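Local coordinates for outer envelope protein 64, mitochondrial (Arabidopsis thaliana, PDB 6HPG) that probably acts as a chaperone receptor in Hsp90-dependent protein targeting to mitochondria, its tetratricopeptide-repeat domain being the part in this model, at residues G1-S6 against A40-N45; N14-G19 against N23-F28; C54-A59 against E85-Y90; T64-I69 against V74-R79; E92-F97 against K115-H120. One frame throughout, in Å; residues are numbered along the deposited sequence.

Contact 1 (G1-S6 against A40-N45); sequences GNMEAS and ATYYCN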
# COMPACT_ATOMS: atom_id res chain seq x y z
N GLY A 1 19.85 -17.18 -4.32
CA GLY A 1 18.76 -17.68 -5.20
C GLY A 1 17.77 -16.56 -5.46
O GLY A 1 18.04 -15.39 -5.15
N ASN A 2 16.63 -16.94 -6.01
CA ASN A 2 15.60 -15.98 -6.35
C ASN A 2 14.96 -15.34 -5.10
O ASN A 2 14.69 -14.11 -5.07
CB ASN A 2 14.60 -16.63 -7.27
CG ASN A 2 15.19 -16.95 -8.64
OD1 ASN A 2 16.24 -16.43 -9.02
ND2 ASN A 2 14.52 -17.78 -9.37
N MET A 3 14.77 -16.14 -4.07
CA MET A 3 14.34 -15.65 -2.76
C MET A 3 15.22 -14.48 -2.28
O MET A 3 14.68 -13.40 -1.93
CB MET A 3 14.38 -16.81 -1.75
CG MET A 3 13.87 -16.57 -0.37
SD MET A 3 12.22 -15.83 -0.45
CE MET A 3 12.63 -14.26 0.23
N GLU A 4 16.53 -14.67 -2.27
CA GLU A 4 17.47 -13.60 -1.88
C GLU A 4 17.40 -12.43 -2.89
O GLU A 4 17.35 -11.27 -2.48
CB GLU A 4 18.92 -14.10 -1.71
CG GLU A 4 19.92 -12.99 -1.39
CD GLU A 4 21.40 -13.42 -1.31
OE1 GLU A 4 22.20 -12.63 -0.77
OE2 GLU A 4 21.79 -14.51 -1.79
N ALA A 5 17.43 -12.73 -4.19
CA ALA A 5 17.32 -11.66 -5.22
C ALA A 5 16.03 -10.78 -5.03
O ALA A 5 16.04 -9.53 -5.10
CB ALA A 5 17.38 -12.28 -6.61
N SER A 6 14.95 -11.44 -4.67
CA SER A 6 13.68 -10.78 -4.45
C SER A 6 13.83 -9.66 -3.40
O SER A 6 13.32 -8.57 -3.61
CB SER A 6 12.60 -11.78 -4.04
OG SER A 6 12.55 -12.02 -2.64
N ALA A 40 3.63 -10.09 1.14
CA ALA A 40 2.62 -9.03 1.17
C ALA A 40 3.24 -7.65 1.06
O ALA A 40 2.66 -6.77 0.42
CB ALA A 40 1.80 -9.13 2.43
N THR A 41 4.38 -7.45 1.74
CA THR A 41 5.10 -6.16 1.73
C THR A 41 5.55 -5.74 0.30
O THR A 41 5.54 -4.56 -0.05
CB THR A 41 6.28 -6.27 2.73
OG1 THR A 41 5.74 -6.61 4.00
CG2 THR A 41 7.05 -4.98 2.87
N TYR A 42 5.87 -6.70 -0.57
CA TYR A 42 6.33 -6.35 -1.92
C TYR A 42 5.20 -5.71 -2.72
O TYR A 42 5.39 -4.66 -3.33
CB TYR A 42 6.79 -7.59 -2.70
CG TYR A 42 8.03 -8.30 -2.25
CD1 TYR A 42 8.65 -8.01 -1.05
CD2 TYR A 42 8.53 -9.36 -3.01
CE1 TYR A 42 9.75 -8.70 -0.66
CE2 TYR A 42 9.66 -10.04 -2.65
CZ TYR A 42 10.25 -9.74 -1.46
OH TYR A 42 11.36 -10.45 -1.05
N TYR A 43 4.02 -6.34 -2.64
CA TYR A 43 2.78 -5.79 -3.17
C TYR A 43 2.33 -4.44 -2.53
O TYR A 43 1.90 -3.52 -3.23
CB TYR A 43 1.62 -6.83 -3.06
CG TYR A 43 1.62 -7.95 -4.12
CD1 TYR A 43 1.02 -7.76 -5.34
CD2 TYR A 43 2.17 -9.20 -3.86
CE1 TYR A 43 0.98 -8.78 -6.33
CE2 TYR A 43 2.14 -10.24 -4.83
CZ TYR A 43 1.55 -10.00 -6.06
OH TYR A 43 1.52 -10.97 -7.02
N CYS A 44 2.41 -4.36 -1.21
CA CYS A 44 2.02 -3.14 -0.49
C CYS A 44 2.90 -1.97 -0.86
O CYS A 44 2.41 -0.84 -1.00
CB CYS A 44 2.11 -3.34 1.00
SG CYS A 44 0.88 -2.29 1.83
N ASN A 45 4.21 -2.22 -0.95
CA ASN A 45 5.13 -1.22 -1.42
C ASN A 45 4.79 -0.82 -2.87
O ASN A 45 4.81 0.36 -3.21
CB ASN A 45 6.58 -1.71 -1.31
CG ASN A 45 7.09 -1.75 0.11
OD1 ASN A 45 6.42 -1.30 1.05
ND2 ASN A 45 8.27 -2.29 0.28
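Ser-6 and Tyr-42 meet through their hydroxyl groups, which form the hydrogen bond of this contact. Tyr-42 is the donor, and its OH lies 2.5 Å from Ser-6 OG. The serine oxygen comes up to the edge of the tyrosine ring, in the ring plane. Ser-6 OG in turn donates to Met-3 O, 2.6 Å away. The first torsion of Ser-6 (chi1 87°) sets OG between its backbone N and its carbonyl carbon, from where it can accept from the tyrosine and donate to the preceding turn. OG approaches Met-3 O at a C=O...donor angle of 136°, tilted 22° from the carbonyl plane.

Van der Waals contact is slight. The methyl CE of Met-3 approaches Tyr-42 OH to 4.2 Å, and Ser-6 CB lies 3.7 Å from Tyr-42 CE2. The ring is embedded against Ile-33, Asn-36, Glu-7 and Lys-10, so helix 22-35 and the turn after it share in wedging it.

Ser-6 begins the first TPR repeat and Tyr-42 belongs to the second. The two bonds in series, Tyr-42 to Ser-6 to Met-3 O, engage both buried hydroxyls and fix the rotation of Ser-6 OG, tying the helices at one polar point.

Contact 2 (N14-G19 against N23-F28); sequences NAAYKG and NKAVNF
Ala-16 and Ala-25 face each other where helices 2-18 and 22-35 pack as the antiparallel hairpin of the first TPR repeat. The short axes run at 164° to one another and come within 7.7 Å, a close approach that small residues allow: the CA atoms of this pair are 4.9 Å apart.

Methyl-to-backbone packing is the tightest element. Ala-16 CB presses on the opposite helix at Ala-25 N, 3.6 Å away, and in return Ala-25 CB rests 3.8 Å from Tyr-17 N.

Side-chain packing surrounds this. The two methyls touch at 4.0 Å (Ala-16 CB to Ala-25 CB), and Lys-24 adds its CB alone, the rest of its bent chain leading away. Phe-28 brings the edge of its ring to Ala-16, with CD2 4.3 Å from Ala-16 CB. Tyr-17 contributes CB, 4.1 Å from Ala-25 CB; with CG anti to its backbone N (chi1 -176°), its ring leads away from Ala-25.

Asn-14, on the same helix, hydrogen-bonds the backbone of the bound peptide. The Tyr-17 ring meets Trp-22, at the start of helix 22-35, edge-to-face and lies on Ala-48 and Glu-52 of helix 40-52, while Phe-28 packs back on Met-9 and Lys-12.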
# COMPACT_ATOMS: atom_id res chain seq x y z
N ASN A 14 12.78 0.36 -2.79
CA ASN A 14 12.63 1.26 -1.64
C ASN A 14 13.54 2.47 -1.85
O ASN A 14 13.13 3.58 -1.57
CB ASN A 14 12.91 0.56 -0.30
CG ASN A 14 11.79 -0.42 0.12
OD1 ASN A 14 10.75 -0.59 -0.54
ND2 ASN A 14 12.01 -1.07 1.22
N ALA A 15 14.74 2.26 -2.38
CA ALA A 15 15.62 3.37 -2.68
C ALA A 15 15.03 4.23 -3.80
O ALA A 15 15.06 5.46 -3.70
CB ALA A 15 17.04 2.88 -3.02
N ALA A 16 14.48 3.61 -4.85
CA ALA A 16 13.86 4.35 -5.92
C ALA A 16 12.68 5.18 -5.41
O ALA A 16 12.51 6.36 -5.77
CB ALA A 16 13.41 3.41 -7.04
N TYR A 17 11.87 4.54 -4.57
CA TYR A 17 10.72 5.19 -3.99
C TYR A 17 11.19 6.37 -3.15
O TYR A 17 10.61 7.44 -3.27
CB TYR A 17 9.87 4.23 -3.14
CG TYR A 17 8.60 4.84 -2.57
CD1 TYR A 17 8.61 5.51 -1.35
CD2 TYR A 17 7.37 4.71 -3.24
CE1 TYR A 17 7.45 6.04 -0.82
CE2 TYR A 17 6.22 5.26 -2.73
CZ TYR A 17 6.26 5.92 -1.52
OH TYR A 17 5.09 6.47 -1.02
N LYS A 18 12.19 6.17 -2.29
CA LYS A 18 12.65 7.26 -1.44
C LYS A 18 13.20 8.44 -2.25
O LYS A 18 13.12 9.58 -1.82
CB LYS A 18 13.69 6.76 -0.43
CG LYS A 18 13.07 5.88 0.64
CD LYS A 18 14.14 5.14 1.40
CE LYS A 18 13.54 3.97 2.14
NZ LYS A 18 14.58 3.33 2.98
N GLY A 19 13.77 8.18 -3.41
CA GLY A 19 14.21 9.26 -4.32
C GLY A 19 13.16 9.77 -5.27
O GLY A 19 13.49 10.43 -6.24
N ASN A 23 8.35 5.16 -11.19
CA ASN A 23 8.34 4.04 -12.16
C ASN A 23 9.43 3.01 -11.92
O ASN A 23 9.22 1.77 -12.07
CB ASN A 23 8.51 4.54 -13.58
CG ASN A 23 7.30 5.23 -14.06
OD1 ASN A 23 6.27 4.60 -14.29
ND2 ASN A 23 7.39 6.54 -14.22
N LYS A 24 10.62 3.52 -11.61
CA LYS A 24 11.74 2.66 -11.25
C LYS A 24 11.35 1.79 -10.07
O LYS A 24 11.64 0.60 -10.07
CB LYS A 24 13.02 3.43 -10.95
CG LYS A 24 13.88 3.67 -12.20
CD LYS A 24 14.69 4.96 -12.17
CE LYS A 24 14.49 5.78 -13.45
NZ LYS A 24 15.31 7.02 -13.49
N ALA A 25 10.67 2.40 -9.10
CA ALA A 25 10.21 1.69 -7.90
C ALA A 25 9.27 0.57 -8.28
O ALA A 25 9.46 -0.57 -7.87
CB ALA A 25 9.51 2.65 -6.94
N VAL A 26 8.26 0.91 -9.08
CA VAL A 26 7.28 -0.06 -9.62
C VAL A 26 8.00 -1.23 -10.30
O VAL A 26 7.61 -2.37 -10.14
CB VAL A 26 6.30 0.61 -10.65
CG1 VAL A 26 5.59 -0.39 -11.57
CG2 VAL A 26 5.26 1.49 -9.96
N ASN A 27 9.00 -0.91 -11.12
CA ASN A 27 9.70 -1.91 -11.88
C ASN A 27 10.55 -2.83 -10.99
O ASN A 27 10.56 -4.04 -11.21
CB ASN A 27 10.52 -1.26 -12.99
CG ASN A 27 9.63 -0.73 -14.12
OD1 ASN A 27 8.58 -1.29 -14.39
ND2 ASN A 27 10.06 0.34 -14.78
N PHE A 28 11.20 -2.26 -9.97
CA PHE A 28 11.93 -3.08 -9.00
C PHE A 28 10.99 -3.99 -8.22
O PHE A 28 11.30 -5.17 -8.03
CB PHE A 28 12.81 -2.23 -8.03
CG PHE A 28 14.13 -1.79 -8.62
CD1 PHE A 28 15.01 -2.71 -9.17
CD2 PHE A 28 14.52 -0.45 -8.59
CE1 PHE A 28 16.21 -2.32 -9.72
CE2 PHE A 28 15.72 -0.05 -9.16
CZ PHE A 28 16.57 -1.00 -9.73

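Contact 3 (C54-A59 against E85-Y90); sequences CCFQQA and ESLVRY
Phe-56 lays its ring against Ser-86, and Leu-87 packs on the CB of the same side chain, joining the turn between the two helices of the second TPR repeat to the corresponding turn of the third. The CB of Ser-86 stands almost over the ring centre, 3.8 Å from the Phe-56 centroid and 13° off the ring normal, a CH-pi contact. Ser-86 OG stays above the same face, displaced outward past the rim, 3.6 Å from Phe-56 CE1, but its hydrogen bond goes to Thr-82 O one turn back in its own helix.

The phenylalanine holds CG anti to its carbonyl carbon (chi1 -60°), which swings the ring across toward the end of helix 74-86. Its other face is covered by Cys-54 CA, 3.6 Å above the Phe-56 ring plane, near the rim. Leu-87 reaches in with CD1, 4.0 Å from Phe-56 CB. With an alanine in place of the phenylalanine, Ser-86 CB is likely to lose the aromatic face it rests on, and a gap would probably open between the two turns.

Cys-54 and Val-88, each with positive phi, belong to Schellman motifs, and Cys-55 and Arg-89 occupy the N-cap positions of the helices that follow. Phe-56 also touches Leu-51 of helix 40-52 and Ala-83 of helix 74-86, while Arg-89 salt-bridges both Glu-60 of helix 56-69 and Glu-92 of helix 90-103.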
# COMPACT_ATOMS: atom_id res chain seq x y z
N CYS A 54 -0.78 8.19 -9.53
CA CYS A 54 -2.22 8.18 -9.70
C CYS A 54 -2.73 6.93 -10.40
O CYS A 54 -3.81 6.97 -11.00
CB CYS A 54 -2.71 9.45 -10.41
SG CYS A 54 -2.13 10.90 -9.53
N CYS A 55 -2.00 5.82 -10.27
CA CYS A 55 -2.52 4.53 -10.76
C CYS A 55 -3.34 3.86 -9.67
O CYS A 55 -2.93 2.83 -9.11
CB CYS A 55 -1.38 3.64 -11.23
SG CYS A 55 -0.50 4.38 -12.60
N PHE A 56 -4.52 4.42 -9.39
CA PHE A 56 -5.34 3.98 -8.23
C PHE A 56 -5.91 2.58 -8.35
O PHE A 56 -5.97 1.86 -7.33
CB PHE A 56 -6.46 4.99 -7.99
CG PHE A 56 -5.93 6.36 -7.68
CD1 PHE A 56 -5.16 6.57 -6.55
CD2 PHE A 56 -6.11 7.41 -8.57
CE1 PHE A 56 -4.62 7.83 -6.26
CE2 PHE A 56 -5.56 8.67 -8.29
CZ PHE A 56 -4.82 8.87 -7.13
N GLN A 57 -6.30 2.14 -9.56
CA GLN A 57 -6.86 0.76 -9.70
C GLN A 57 -5.81 -0.29 -9.45
O GLN A 57 -6.07 -1.35 -8.84
CB GLN A 57 -7.48 0.53 -11.08
CG GLN A 57 -8.99 0.77 -11.12
CD GLN A 57 -9.57 0.72 -12.52
OE1 GLN A 57 -8.92 0.26 -13.47
NE2 GLN A 57 -10.81 1.20 -12.66
N GLN A 58 -4.62 -0.02 -9.97
CA GLN A 58 -3.49 -0.92 -9.80
C GLN A 58 -3.05 -0.92 -8.34
O GLN A 58 -2.62 -1.94 -7.84
CB GLN A 58 -2.31 -0.53 -10.73
CG GLN A 58 -2.69 -0.65 -12.21
CD GLN A 58 -1.55 -0.20 -13.10
OE1 GLN A 58 -1.48 0.95 -13.54
NE2 GLN A 58 -0.61 -1.10 -13.31
N ALA A 59 -3.13 0.24 -7.69
CA ALA A 59 -2.80 0.29 -6.25
C ALA A 59 -3.76 -0.59 -5.44
O ALA A 59 -3.33 -1.36 -4.58
CB ALA A 59 -2.83 1.73 -5.74
N GLU A 85 -10.75 6.64 -1.67
CA GLU A 85 -11.16 8.02 -1.42
C GLU A 85 -10.83 8.93 -2.62
O GLU A 85 -11.59 9.87 -2.92
CB GLU A 85 -10.50 8.54 -0.17
CG GLU A 85 -10.86 9.96 0.14
CD GLU A 85 -10.26 10.44 1.42
OE1 GLU A 85 -10.65 11.54 1.88
OE2 GLU A 85 -9.39 9.73 1.99
N SER A 86 -9.72 8.63 -3.30
CA SER A 86 -9.32 9.31 -4.53
C SER A 86 -10.29 9.02 -5.66
O SER A 86 -10.56 9.91 -6.47
CB SER A 86 -7.92 8.88 -4.97
OG SER A 86 -6.95 9.40 -4.09
N LEU A 87 -10.79 7.78 -5.72
CA LEU A 87 -11.81 7.42 -6.70
C LEU A 87 -13.24 7.72 -6.22
O LEU A 87 -14.19 7.13 -6.72
CB LEU A 87 -11.67 5.95 -7.10
CG LEU A 87 -10.42 5.60 -7.89
CD1 LEU A 87 -10.35 4.09 -8.06
CD2 LEU A 87 -10.39 6.30 -9.25
N VAL A 88 -13.36 8.62 -5.23
CA VAL A 88 -14.63 9.10 -4.67
C VAL A 88 -15.55 7.95 -4.19
O VAL A 88 -16.77 8.09 -4.14
CB VAL A 88 -15.27 10.16 -5.64
CG1 VAL A 88 -16.64 10.69 -5.19
CG2 VAL A 88 -14.33 11.36 -5.81
N ARG A 89 -14.97 6.81 -3.79
CA ARG A 89 -15.74 5.68 -3.26
C ARG A 89 -15.60 5.70 -1.74
O ARG A 89 -14.88 4.88 -1.14
CB ARG A 89 -15.31 4.37 -3.91
CG ARG A 89 -16.05 4.17 -5.23
CD ARG A 89 -15.26 3.42 -6.28
NE ARG A 89 -14.95 2.06 -5.86
CZ ARG A 89 -13.73 1.59 -5.55
NH1 ARG A 89 -13.62 0.31 -5.19
NH2 ARG A 89 -12.63 2.36 -5.60
N TYR A 90 -16.29 6.67 -1.14
CA TYR A 90 -16.08 7.05 0.25
C TYR A 90 -16.52 5.97 1.25
O TYR A 90 -15.90 5.84 2.30
CB TYR A 90 -16.80 8.35 0.61
CG TYR A 90 -16.43 9.57 -0.21
CD1 TYR A 90 -15.12 10.01 -0.29
CD2 TYR A 90 -17.41 10.29 -0.92
CE1 TYR A 90 -14.78 11.11 -1.04
CE2 TYR A 90 -17.08 11.40 -1.66
CZ TYR A 90 -15.76 11.80 -1.72
OH TYR A 90 -15.41 12.88 -2.46

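Contact 4 (T64-I69 against V74-R79); sequences TKAMLI and VKAYLR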
# COMPACT_ATOMS: atom_id res chain seq x y z
N THR A 64 -5.19 -5.26 -2.39
CA THR A 64 -6.08 -6.42 -2.27
C THR A 64 -5.31 -7.75 -2.28
O THR A 64 -5.69 -8.67 -1.54
CB THR A 64 -7.23 -6.38 -3.30
OG1 THR A 64 -8.05 -5.22 -3.06
CG2 THR A 64 -8.15 -7.64 -3.18
N LYS A 65 -4.22 -7.87 -3.06
CA LYS A 65 -3.39 -9.09 -3.04
C LYS A 65 -2.58 -9.21 -1.77
O LYS A 65 -2.37 -10.32 -1.21
CB LYS A 65 -2.43 -9.14 -4.22
CG LYS A 65 -1.67 -10.46 -4.35
CD LYS A 65 -2.33 -11.39 -5.35
CE LYS A 65 -1.51 -12.65 -5.61
NZ LYS A 65 -1.32 -12.87 -7.07
N ALA A 66 -2.10 -8.05 -1.31
CA ALA A 66 -1.35 -7.99 -0.06
C ALA A 66 -2.21 -8.52 1.11
O ALA A 66 -1.70 -9.20 1.99
CB ALA A 66 -0.88 -6.57 0.22
N MET A 67 -3.50 -8.22 1.09
CA MET A 67 -4.38 -8.70 2.17
C MET A 67 -4.64 -10.22 2.06
O MET A 67 -4.80 -10.85 3.06
CB MET A 67 -5.68 -7.94 2.17
CG MET A 67 -5.57 -6.46 2.45
SD MET A 67 -7.12 -5.69 1.96
CE MET A 67 -6.66 -3.94 2.02
N LEU A 68 -4.65 -10.77 0.84
CA LEU A 68 -4.76 -12.24 0.62
C LEU A 68 -3.58 -12.98 1.24
O LEU A 68 -3.74 -13.99 1.91
CB LEU A 68 -4.81 -12.58 -0.86
CG LEU A 68 -5.92 -12.05 -1.77
CD1 LEU A 68 -5.72 -12.61 -3.17
CD2 LEU A 68 -7.29 -12.42 -1.24
N ILE A 69 -2.39 -12.44 1.01
CA ILE A 69 -1.18 -12.98 1.59
C ILE A 69 -1.17 -12.74 3.10
O ILE A 69 -0.83 -13.64 3.87
CB ILE A 69 0.07 -12.37 0.89
CG1 ILE A 69 0.13 -12.83 -0.57
CG2 ILE A 69 1.35 -12.78 1.62
CD1 ILE A 69 1.02 -11.98 -1.48
N VAL A 74 -1.29 -3.58 7.81
CA VAL A 74 -1.98 -2.33 8.11
C VAL A 74 -1.97 -1.39 6.91
O VAL A 74 -2.98 -0.77 6.58
CB VAL A 74 -1.35 -1.58 9.29
CG1 VAL A 74 -2.07 -0.23 9.51
CG2 VAL A 74 -1.42 -2.42 10.55
N LYS A 75 -0.80 -1.24 6.33
CA LYS A 75 -0.61 -0.35 5.20
C LYS A 75 -1.43 -0.70 3.96
O LYS A 75 -1.82 0.19 3.23
CB LYS A 75 0.88 -0.18 4.89
CG LYS A 75 1.61 0.62 5.97
CD LYS A 75 2.97 1.14 5.52
CE LYS A 75 3.87 1.53 6.70
NZ LYS A 75 5.23 2.05 6.29
N ALA A 76 -1.77 -1.97 3.77
CA ALA A 76 -2.66 -2.38 2.69
C ALA A 76 -4.06 -1.76 2.79
O ALA A 76 -4.65 -1.35 1.78
CB ALA A 76 -2.72 -3.92 2.61
N TYR A 77 -4.58 -1.65 4.02
CA TYR A 77 -5.84 -1.01 4.28
C TYR A 77 -5.78 0.53 4.11
O TYR A 77 -6.66 1.14 3.46
CB TYR A 77 -6.41 -1.44 5.66
CG TYR A 77 -6.64 -2.91 5.70
CD1 TYR A 77 -7.74 -3.51 5.05
CD2 TYR A 77 -5.75 -3.73 6.32
CE1 TYR A 77 -7.91 -4.89 5.03
CE2 TYR A 77 -5.91 -5.11 6.30
CZ TYR A 77 -6.99 -5.68 5.67
OH TYR A 77 -7.10 -7.05 5.69
N LEU A 78 -4.76 1.14 4.71
CA LEU A 78 -4.51 2.59 4.57
C LEU A 78 -4.41 3.02 3.12
O LEU A 78 -5.05 3.98 2.71
CB LEU A 78 -3.22 2.96 5.27
CG LEU A 78 -3.21 2.77 6.80
CD1 LEU A 78 -1.90 3.28 7.38
CD2 LEU A 78 -4.34 3.51 7.46
N ARG A 79 -3.59 2.30 2.35
CA ARG A 79 -3.39 2.55 0.91
C ARG A 79 -4.60 2.23 0.01
O ARG A 79 -4.92 3.05 -0.89
CB ARG A 79 -2.14 1.84 0.39
CG ARG A 79 -0.84 2.48 0.94
CD ARG A 79 0.44 1.75 0.55
NE ARG A 79 1.54 2.45 1.20
CZ ARG A 79 2.60 1.90 1.76
NH1 ARG A 79 2.80 0.58 1.73
NH2 ARG A 79 3.46 2.69 2.34
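Ala-66 and Met-67 of helix 56-69 pack on Ala-76 and Tyr-77 of helix 74-86, where the second TPR repeat hands over to the third in the stacked antiparallel array. The short axes run at 155° to each other, 8.9 Å apart at closest.

Ala-66 comes first along the segment, methyl to methyl with Ala-76, their CB atoms 4.0 Å apart. Met-67 follows and carries most of the contact. Straight from CG outward, its chain slides past Ala-76, with Met-67 CG 3.8 Å from Ala-76 CB, and lies obliquely across Tyr-77. The sulfur makes a Met-aromatic contact, Met-67 SD standing 4.0 Å from the Tyr-77 centroid and 40° off the ring normal.

The Tyr-77 side chain leaves its backbone with CG opposite the carbonyl carbon (chi1 -61°), turning one ring face to the methionine; its OH is bonded to Lys-71 O in the connecting turn, and His-99 meets the ring edge-to-face. A serine here would probably leave the sulfur and methyl of Met-67 without their aromatic partner and Lys-71 O without the tyrosine hydroxyl.

On the same helix, Lys-75 salt-bridges an acidic side chain of the bound peptide and Arg-79 bonds its backbone, consistent with the carboxylate clamp of Hsp90-binding TPR domains. At the far end of Met-67 the methyl CE sits over one face of the Tyr-77 ring and 3.3 Å from Ala-76 O.

Contact 5 (E92-F97 against K115-H120); sequences EAAADF and KRLRKH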
# COMPACT_ATOMS: atom_id res chain seq x y z
N GLU A 92 -16.55 2.62 0.77
CA GLU A 92 -15.48 1.61 0.72
C GLU A 92 -14.15 2.07 1.36
O GLU A 92 -13.46 1.28 2.01
CB GLU A 92 -15.27 1.19 -0.73
CG GLU A 92 -16.44 0.41 -1.29
CD GLU A 92 -16.42 0.37 -2.80
OE1 GLU A 92 -15.51 -0.28 -3.35
OE2 GLU A 92 -17.31 0.99 -3.42
N ALA A 93 -13.80 3.34 1.18
CA ALA A 93 -12.63 3.90 1.86
C ALA A 93 -12.81 3.76 3.38
O ALA A 93 -11.93 3.23 4.05
CB ALA A 93 -12.38 5.36 1.49
N ALA A 94 -13.95 4.22 3.90
CA ALA A 94 -14.17 4.21 5.35
C ALA A 94 -14.05 2.80 5.89
O ALA A 94 -13.48 2.59 6.93
CB ALA A 94 -15.52 4.81 5.73
N ALA A 95 -14.57 1.82 5.19
CA ALA A 95 -14.42 0.46 5.64
C ALA A 95 -12.94 0.09 5.85
O ALA A 95 -12.57 -0.54 6.88
CB ALA A 95 -15.08 -0.48 4.67
N ASP A 96 -12.10 0.49 4.89
CA ASP A 96 -10.69 0.18 4.95
C ASP A 96 -10.01 1.01 6.03
O ASP A 96 -9.21 0.48 6.80
CB ASP A 96 -9.98 0.44 3.63
CG ASP A 96 -10.28 -0.56 2.57
OD1 ASP A 96 -10.69 -1.72 2.83
OD2 ASP A 96 -10.04 -0.15 1.42
N PHE A 97 -10.33 2.31 6.13
CA PHE A 97 -9.71 3.10 7.16
C PHE A 97 -10.18 2.57 8.56
O PHE A 97 -9.44 2.63 9.53
CB PHE A 97 -9.94 4.62 6.97
CG PHE A 97 -9.08 5.26 5.87
CD1 PHE A 97 -7.69 5.31 5.97
CD2 PHE A 97 -9.69 5.88 4.75
CE1 PHE A 97 -6.93 5.90 4.95
CE2 PHE A 97 -8.92 6.47 3.74
CZ PHE A 97 -7.54 6.47 3.84
N LYS A 115 -12.28 11.30 10.00
CA LYS A 115 -12.80 12.68 10.22
C LYS A 115 -13.11 13.44 8.90
O LYS A 115 -14.17 14.05 8.77
CB LYS A 115 -11.75 13.43 11.02
CG LYS A 115 -12.09 14.83 11.49
CD LYS A 115 -11.15 15.16 12.64
CE LYS A 115 -10.73 16.61 12.68
NZ LYS A 115 -11.75 17.45 13.35
N ARG A 116 -12.20 13.37 7.94
CA ARG A 116 -12.41 13.95 6.62
C ARG A 116 -13.55 13.23 5.87
O ARG A 116 -14.41 13.86 5.24
CB ARG A 116 -11.09 13.92 5.85
CG ARG A 116 -11.09 14.52 4.47
CD ARG A 116 -9.70 14.46 3.82
NE ARG A 116 -9.28 13.06 3.64
CZ ARG A 116 -8.32 12.44 4.32
NH1 ARG A 116 -7.58 13.08 5.24
NH2 ARG A 116 -8.08 11.15 4.09
N LEU A 117 -13.57 11.90 5.95
CA LEU A 117 -14.63 11.14 5.26
C LEU A 117 -16.04 11.32 5.87
O LEU A 117 -17.03 11.19 5.15
CB LEU A 117 -14.29 9.65 5.24
CG LEU A 117 -13.17 9.25 4.30
CD1 LEU A 117 -12.83 7.79 4.56
CD2 LEU A 117 -13.60 9.50 2.86
N ARG A 118 -16.12 11.58 7.18
CA ARG A 118 -17.41 11.82 7.89
C ARG A 118 -18.38 12.75 7.13
O ARG A 118 -19.53 12.39 6.91
CB ARG A 118 -17.15 12.38 9.30
CG ARG A 118 -17.49 11.44 10.42
CD ARG A 118 -17.60 12.19 11.74
NE ARG A 118 -18.85 11.88 12.43
CZ ARG A 118 -20.06 12.35 12.09
NH1 ARG A 118 -20.23 13.18 11.06
NH2 ARG A 118 -21.13 11.99 12.81
N LYS A 119 -17.87 13.91 6.71
CA LYS A 119 -18.63 14.91 5.92
C LYS A 119 -18.91 14.55 4.44
O LYS A 119 -19.43 15.39 3.70
CB LYS A 119 -17.94 16.29 6.01
CG LYS A 119 -18.17 16.97 7.36
CD LYS A 119 -17.03 17.90 7.77
CE LYS A 119 -15.89 17.13 8.42
NZ LYS A 119 -14.68 17.97 8.54
N HIS A 120 -18.56 13.33 4.00
CA HIS A 120 -19.01 12.76 2.72
C HIS A 120 -19.82 11.47 2.85
O HIS A 120 -20.34 10.99 1.84
CB HIS A 120 -17.82 12.42 1.82
CG HIS A 120 -16.90 13.56 1.56
ND1 HIS A 120 -17.20 14.57 0.68
CD2 HIS A 120 -15.65 13.81 2.01
CE1 HIS A 120 -16.19 15.42 0.62
NE2 HIS A 120 -15.23 14.98 1.42
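Leu-117 drives one methyl, CD1, into a shallow seat made by Ala-93, Ala-94 and Phe-97. This is the tight part: CD1 of Leu-117 lies 3.7 Å from Phe-97 CD2, 3.8 Å from the backbone N of Ala-94 and 3.9 Å from Ala-93 CB. The alanines offer no bulk, so the leucine branch gets down to the main chain of helix 90-103, and the Phe-97 side chain crosses it at about a right angle. A chi1 of -73° sets the leucine CG beside its own backbone N, and the leucine is directed toward that helix.

The other side is loose. Lys-115, Arg-118 and Lys-119 are exposed, and Arg-118 is poorly ordered. Arg-116 skirts the contact and salt-bridges Glu-85 instead.

Helix 108-118, last in the chain, thereby packs on the last helix of the third TPR repeat, consistent with a C-terminal capping helix: Leu-117 and Phe-97 both touch Glu-85 of helix 74-86, and just past the helix His-120 stacks on Tyr-90 at the start of helix 90-103.

Overall arrangement
From the N terminus, contact 1 closes the first long loop, bringing the start of helix 2-18 to helix 40-52. Contact 2 is a short hairpin closed within that loop and shares helix 2-18 with it; the two meet where Asn-45 packs on Asn-14. Contacts 3 and 4 nest likewise, but here both join the same two helices, 56-69 and 74-86, contact 4 lying within the span of contact 3. Contact 5 comes last, tying helix 90-103 to the terminal helix. No loops cross. Contact 4, nearest the chain's centre, touches both contacts 1 and 5, whose centres stand about 31 Å apart, while the Glu-85 to Arg-116 salt bridge links contacts 3 and 5.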